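Side-chain contacts in avidin-related protein 4/5 (Gallus gallus, PDB 1Y55), which binds biotin with high affinity as a tetrameric member of the avidin family, each subunit an antiparallel beta barrel: residues G79-D84 and E89-M94; S99-I104 and W108-V113. The protein carries 1 engineered substitution. All coordinates share one frame; numbering follows the deposited sequence. Where two conformers were deposited one is given.

Contact 1. Residues G79-D84 and E89-M94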
loop_
_atom_site.group_PDB
_atom_site.type_symbol
_atom_site.label_atom_id
_atom_site.label_comp_id
_atom_site.label_asym_id
_atom_site.label_seq_id
_atom_site.Cartn_x
_atom_site.Cartn_y
_atom_site.Cartn_z
ATOM N N GLY A 79 8.512 -4.234 8.895
ATOM C CA GLY A 79 8.522 -3.187 9.886
ATOM C C GLY A 79 9.853 -3.073 10.575
ATOM O O GLY A 79 10.883 -3.542 10.074
ATOM N N GLN A 80 9.810 -2.423 11.734
ATOM C CA GLN A 80 11.006 -2.156 12.523
ATOM C C GLN A 80 10.688 -2.377 13.995
ATOM O O GLN A 80 9.586 -2.085 14.454
ATOM C CB GLN A 80 11.519 -0.728 12.248
ATOM C CG GLN A 80 12.860 -0.404 12.885
ATOM C CD GLN A 80 13.498 0.903 12.412
ATOM O OE1 GLN A 80 14.630 1.217 12.871
ATOM N NE2 GLN A 80 12.870 1.642 11.568
ATOM N N CYS A 81 11.673 -2.908 14.722
ATOM C CA CYS A 81 11.581 -3.038 16.183
ATOM C C CYS A 81 12.249 -1.834 16.812
ATOM O O CYS A 81 13.439 -1.589 16.586
ATOM C CB CYS A 81 12.269 -4.290 16.696
ATOM S SG CYS A 81 12.393 -5.625 15.546
ATOM N N PHE A 82 11.479 -1.078 17.579
ATOM C CA PHE A 82 11.981 0.067 18.308
ATOM C C PHE A 82 12.097 -0.268 19.788
ATOM O O PHE A 82 11.244 -0.952 20.346
ATOM C CB PHE A 82 11.045 1.261 18.139
ATOM C CG PHE A 82 10.983 1.778 16.752
ATOM C CD1 PHE A 82 12.035 2.510 16.237
ATOM C CD2 PHE A 82 9.882 1.541 15.949
ATOM C CE1 PHE A 82 11.988 2.986 14.936
ATOM C CE2 PHE A 82 9.823 2.029 14.653
ATOM C CZ PHE A 82 10.878 2.761 14.151
ATOM N N ILE A 83 13.153 0.249 20.410
ATOM C CA ILE A 83 13.366 0.190 21.852
ATOM C C ILE A 83 13.287 1.607 22.417
ATOM O O ILE A 83 14.048 2.472 22.009
ATOM C CB ILE A 83 14.775 -0.357 22.211
ATOM C CG1 ILE A 83 15.085 -1.674 21.505
ATOM C CG2 ILE A 83 14.916 -0.517 23.724
ATOM C CD1 ILE A 83 16.584 -1.950 21.389
ATOM N N ASP A 84 12.336 1.800 23.325
ATOM C CA ASP A 84 12.087 3.001 24.141
ATOM C C ASP A 84 13.247 3.373 25.036
ATOM O O ASP A 84 14.107 2.552 25.309
ATOM C CB ASP A 84 11.025 2.650 25.208
ATOM C CG ASP A 84 9.725 3.338 25.026
ATOM O OD1 ASP A 84 8.789 2.846 25.686
ATOM O OD2 ASP A 84 9.521 4.335 24.298
ATOM N N GLU A 89 9.821 -2.539 23.955
ATOM C CA GLU A 89 9.900 -2.812 22.526
ATOM C C GLU A 89 8.538 -2.764 21.855
ATOM O O GLU A 89 7.542 -3.253 22.380
ATOM C CB GLU A 89 10.539 -4.178 22.295
ATOM C CG GLU A 89 11.991 -4.173 22.746
ATOM C CD GLU A 89 12.682 -5.519 22.698
ATOM O OE1 GLU A 89 12.002 -6.534 22.691
ATOM O OE2 GLU A 89 13.920 -5.552 22.689
ATOM N N VAL A 90 8.505 -2.157 20.683
ATOM C CA VAL A 90 7.315 -2.108 19.844
ATOM C C VAL A 90 7.733 -2.495 18.437
ATOM O O VAL A 90 8.758 -2.033 17.934
ATOM C CB VAL A 90 6.695 -0.679 19.812
ATOM C CG1 VAL A 90 5.549 -0.578 18.804
ATOM C CG2 VAL A 90 6.216 -0.247 21.201
ATOM N N LEU A 91 6.927 -3.333 17.797
ATOM C CA LEU A 91 7.056 -3.552 16.354
ATOM C C LEU A 91 6.037 -2.686 15.642
ATOM O O LEU A 91 4.834 -2.829 15.874
ATOM C CB LEU A 91 6.836 -5.002 15.935
ATOM C CG LEU A 91 7.530 -6.085 16.745
ATOM C CD1 LEU A 91 7.203 -7.447 16.181
ATOM C CD2 LEU A 91 9.032 -5.854 16.785
ATOM N N LYS A 92 6.508 -1.804 14.767
ATOM C CA LYS A 92 5.646 -1.049 13.868
ATOM C C LYS A 92 5.703 -1.760 12.526
ATOM O O LYS A 92 6.788 -1.958 11.987
ATOM C CB LYS A 92 6.151 0.391 13.730
ATOM C CG LYS A 92 6.116 1.196 15.020
ATOM C CD LYS A 92 4.710 1.517 15.488
ATOM C CE LYS A 92 4.059 2.618 14.658
ATOM N NZ LYS A 92 2.697 2.948 15.133
ATOM N N THR A 93 4.556 -2.182 12.009
ATOM C CA THR A 93 4.505 -2.928 10.764
ATOM C C THR A 93 3.432 -2.441 9.818
ATOM O O THR A 93 2.420 -1.839 10.211
ATOM C CB THR A 93 4.267 -4.451 10.991
ATOM O OG1 THR A 93 2.904 -4.717 11.358
ATOM C CG2 THR A 93 5.170 -5.014 12.062
ATOM N N MET A 94 3.641 -2.836 8.580
ATOM C CA MET A 94 2.630 -2.760 7.580
ATOM C C MET A 94 2.627 -4.055 6.811
ATOM O O MET A 94 3.643 -4.757 6.728
ATOM C CB MET A 94 2.890 -1.544 6.710
ATOM C CG MET A 94 2.712 -0.280 7.550
ATOM S SD MET A 94 2.756 1.181 6.736
ATOM C CE MET A 94 0.912 0.845 5.871
#

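Contact 2. Residues S99-I104 and W108-V113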
loop_
_atom_site.group_PDB
_atom_site.type_symbol
_atom_site.label_atom_id
_atom_site.label_comp_id
_atom_site.label_asym_id
_atom_site.label_seq_id
_atom_site.Cartn_x
_atom_site.Cartn_y
_atom_site.Cartn_z
ATOM N N SER A 99 -4.920 -12.378 -1.708
ATOM C CA SER A 99 -5.906 -13.410 -1.956
ATOM C C SER A 99 -5.608 -14.136 -3.265
ATOM O O SER A 99 -5.005 -13.605 -4.193
ATOM C CB SER A 99 -7.301 -12.784 -2.068
ATOM O OG SER A 99 -7.707 -12.144 -0.875
ATOM N N SER A 100 -6.096 -15.360 -3.340
ATOM C CA SER A 100 -6.063 -16.132 -4.568
ATOM C C SER A 100 -7.237 -15.750 -5.451
ATOM O O SER A 100 -8.378 -15.782 -5.011
ATOM C CB SER A 100 -6.173 -17.619 -4.234
ATOM O OG SER A 100 -6.259 -18.388 -5.407
ATOM N N VAL A 101 -6.966 -15.379 -6.690
ATOM C CA VAL A 101 -8.022 -15.156 -7.666
ATOM C C VAL A 101 -7.906 -16.171 -8.800
ATOM O O VAL A 101 -6.895 -16.848 -8.965
ATOM C CB VAL A 101 -8.032 -13.699 -8.188
ATOM C CG1 VAL A 101 -8.336 -12.719 -7.054
ATOM C CG2 VAL A 101 -6.747 -13.330 -8.878
ATOM N N ASN A 102 -8.976 -16.271 -9.579
ATOM C CA ASN A 102 -9.158 -17.355 -10.541
ATOM C C ASN A 102 -8.202 -17.290 -11.713
ATOM O O ASN A 102 -7.757 -18.322 -12.232
ATOM C CB ASN A 102 -10.603 -17.356 -11.075
ATOM C CG ASN A 102 -11.613 -17.802 -10.028
ATOM O OD1 ASN A 102 -11.253 -18.385 -9.002
ATOM N ND2 ASN A 102 -12.891 -17.531 -10.284
ATOM N N ASP A 103 -7.930 -16.081 -12.168
ATOM C CA ASP A 103 -7.039 -15.865 -13.291
ATOM C C ASP A 103 -6.535 -14.440 -13.270
ATOM O O ASP A 103 -6.979 -13.612 -12.455
ATOM C CB ASP A 103 -7.706 -16.206 -14.630
ATOM C CG ASP A 103 -8.891 -15.334 -14.938
ATOM O OD1 ASP A 103 -8.689 -14.181 -15.362
ATOM O OD2 ASP A 103 -10.063 -15.728 -14.802
ATOM N N ILE A 104 -5.598 -14.158 -14.157
ATOM C CA ILE A 104 -4.867 -12.911 -14.136
ATOM C C ILE A 104 -5.752 -11.682 -14.351
ATOM O O ILE A 104 -5.408 -10.598 -13.898
ATOM C CB ILE A 104 -3.706 -12.988 -15.158
ATOM C CG1 ILE A 104 -2.640 -11.944 -14.847
ATOM C CG2 ILE A 104 -4.217 -12.852 -16.594
ATOM C CD1 ILE A 104 -1.320 -12.265 -15.475
ATOM N N TRP A 108 -6.135 -7.360 -10.206
ATOM C CA TRP A 108 -6.256 -6.005 -9.677
ATOM C C TRP A 108 -6.880 -5.947 -8.282
ATOM O O TRP A 108 -6.589 -5.033 -7.534
ATOM C CB TRP A 108 -7.079 -5.116 -10.639
ATOM C CG TRP A 108 -8.523 -5.507 -10.706
ATOM C CD1 TRP A 108 -9.077 -6.445 -11.535
ATOM C CD2 TRP A 108 -9.598 -5.013 -9.897
ATOM N NE1 TRP A 108 -10.418 -6.576 -11.284
ATOM C CE2 TRP A 108 -10.771 -5.694 -10.295
ATOM C CE3 TRP A 108 -9.692 -4.065 -8.869
ATOM C CZ2 TRP A 108 -12.014 -5.465 -9.691
ATOM C CZ3 TRP A 108 -10.930 -3.839 -8.284
ATOM C CH2 TRP A 108 -12.064 -4.529 -8.691
ATOM N N LYS A 109 -7.758 -6.892 -7.960
ATOM C CA LYS A 109 -8.524 -6.863 -6.713
ATOM C C LYS A 109 -7.950 -7.751 -5.612
ATOM O O LYS A 109 -8.615 -7.964 -4.594
ATOM C CB LYS A 109 -9.987 -7.265 -6.981
ATOM C CG LYS A 109 -10.239 -8.768 -7.133
ATOM C CD LYS A 109 -11.508 -9.043 -7.928
ATOM C CE LYS A 109 -12.747 -8.599 -7.169
ATOM N NZ LYS A 109 -12.870 -9.290 -5.863
ATOM N N ALA A 110 -6.755 -8.297 -5.818
ATOM C CA ALA A 110 -6.263 -9.367 -4.963
ATOM C C ALA A 110 -5.435 -8.955 -3.749
ATOM O O ALA A 110 -5.047 -9.838 -2.984
ATOM C CB ALA A 110 -5.480 -10.375 -5.797
ATOM N N THR A 111 -5.124 -7.670 -3.572
ATOM C CA THR A 111 -4.180 -7.268 -2.526
ATOM C C THR A 111 -4.761 -6.212 -1.596
ATOM O O THR A 111 -5.074 -5.098 -2.015
ATOM C CB THR A 111 -2.870 -6.758 -3.140
ATOM O OG1 THR A 111 -2.348 -7.750 -4.034
ATOM C CG2 THR A 111 -1.824 -6.552 -2.066
ATOM N N ARG A 112 -4.882 -6.572 -0.318
ATOM C CA ARG A 112 -5.279 -5.651 0.744
ATOM C C ARG A 112 -4.023 -5.172 1.494
ATOM O O ARG A 112 -2.996 -5.866 1.518
ATOM C CB ARG A 112 -6.271 -6.315 1.700
ATOM C CG ARG A 112 -7.678 -6.361 1.105
ATOM C CD ARG A 112 -8.674 -7.218 1.838
ATOM N NE ARG A 112 -8.341 -8.631 1.725
ATOM C CZ ARG A 112 -9.063 -9.616 2.253
ATOM N NH1 ARG A 112 -10.157 -9.363 2.963
ATOM N NH2 ARG A 112 -8.661 -10.870 2.094
ATOM N N VAL A 113 -4.122 -3.988 2.074
ATOM C CA VAL A 113 -3.025 -3.366 2.785
ATOM C C VAL A 113 -3.509 -2.888 4.152
ATOM O O VAL A 113 -4.654 -2.481 4.315
ATOM C CB VAL A 113 -2.408 -2.197 1.950
ATOM C CG1 VAL A 113 -3.418 -1.090 1.668
ATOM C CG2 VAL A 113 -1.147 -1.631 2.587
HETATM O O HOH W 1 -6.611 -9.802 -0.210
HETATM O O HOH W 2 -6.179 -7.411 -13.169
#

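Contact 1. Residues G79-D84 and E89-M94
Cys81 and Leu91 meet across two neighbouring antiparallel strands, with the sulfur SG of Cys81 3.6 Å from CD2 of Leu91. Leu91 reaches it because its CG lies anti to the carbonyl carbon (chi1 -46°) and chi2, near 180°, then turns the CD2 branch back toward the partner strand. This is the tight part of the contact: the pair lies on the inner face of the barrel, where Phe62 and Leu6 pack against both residues, and compact apolar groups suit such a place. Cys81 also lies on Cys4, consistent with the disulfide familiar from avidin. Gly79, with no side chain, lets the strands come close at one end, its CA 3.0 Å from Lys92 O. The other end is looser. There Ile83 and Glu89 run side by side in the same direction, CG1 of Ile83 being 4.2 Å from CG of Glu89, and both are partly exposed; the carboxylate of Glu89 goes on to a salt bridge with Arg120.

On the outer face, the Phe82 ring is contacted at its edge by Lys92, whose CG is 3.8 Å from CE2 of Phe82. Gln80 CG lies 3.9 Å above one face, toward the rim. Bends at chi2 and chi3 turn the rest of Lys92 away, so that NZ hydrogen-bonds Asn117 of the same chain and Tyr115 of the third subunit: a long chain serves both an apolar edge and a distant polar group. Between the faces, Phe82 N donates to Val90 O at 2.9 Å, nearly straight at 170°, and Val90 N returns a bond to Phe82 O; Gln80 and Lys92 form the next reciprocal pair. These four bonds satisfy alternate residues, while Cys81 and Leu91 turn their backbones to flanking segments, pack inside, and leave Lys92 to bond another subunit.

Contact 2. Residues S99-I104 and W108-V113
Ser99 turns toward Ala110 and Arg112, and its backbone opens the contact: Ser99 N donates to Ala110 O at 2.8 Å, almost straight (166°). From there the short side chain can be followed outward. Its CB passes 3.8 Å from the same Ala110 O. Placed beside the backbone N by a chi1 of -62°, the hydroxyl Ser99 OG at the tip is 2.7 Å from water 1 and 3.4 Å from Arg112 NH2. Serine suits this place because its short hydroxyl reaches the water that Ala110 O and Arg112 NE also hold. That water gives a hydrogen to Ala110 O (3.2 Å) and accepts one from Arg112 NE (2.8 Å), so the carbonyl oxygen has two donors and the water links three residues.

Segment 99-104 begins the long connection between strands 89-98 and 111-120, the last hairpin of the avidin barrel, and 108-113 ends it and enters strand 111-120. Its 3-10 portion carries Trp108, which touches biotin and packs on Val37 of the fourth subunit; in avidin the equivalent tryptophan closes a neighbour's biotin pocket, and the same probably holds here.

Arg112 extends past CG and bends at chi3 (-68°), bringing the guanidinium back toward Ser99. Its NH1 forms a salt bridge with Asp39 of the same chain, which should help fix the position of the flat group while NE holds the water. Farther along the loop, Val101 offers CG1 to the methyl of Ala110, 3.9 Å from its CB; the branched side chain bridges to the small one as the two sides draw apart. Lys109 lays its CB 3.5 Å above the centre of the Trp108 ring. Beyond it, water 2 accepts a bond from Trp108 N and donates a weak one to Ile104 O.

In the fold
The two contacts lie in series along the chain, contact 1 closing before contact 2 opens, and on opposite sides of the chain's centre; their own centres are about 28 Å apart. They share one sheet. Contact 1 pairs strands 74-83 and 89-98, whereas contact 2 lies in the connection leading from strand 89-98 into its neighbour, strand 111-120, so strand 89-98 runs from one toward the other. The nearest atoms of the two are about 5 Å apart without touching. Contact 1 is part of the buried barrel wall, and contact 2 lies at the surface, where the loop meets other subunits. Both reach the second subunit, so consecutive elements of the barrel wall and its last connection contribute to that interface.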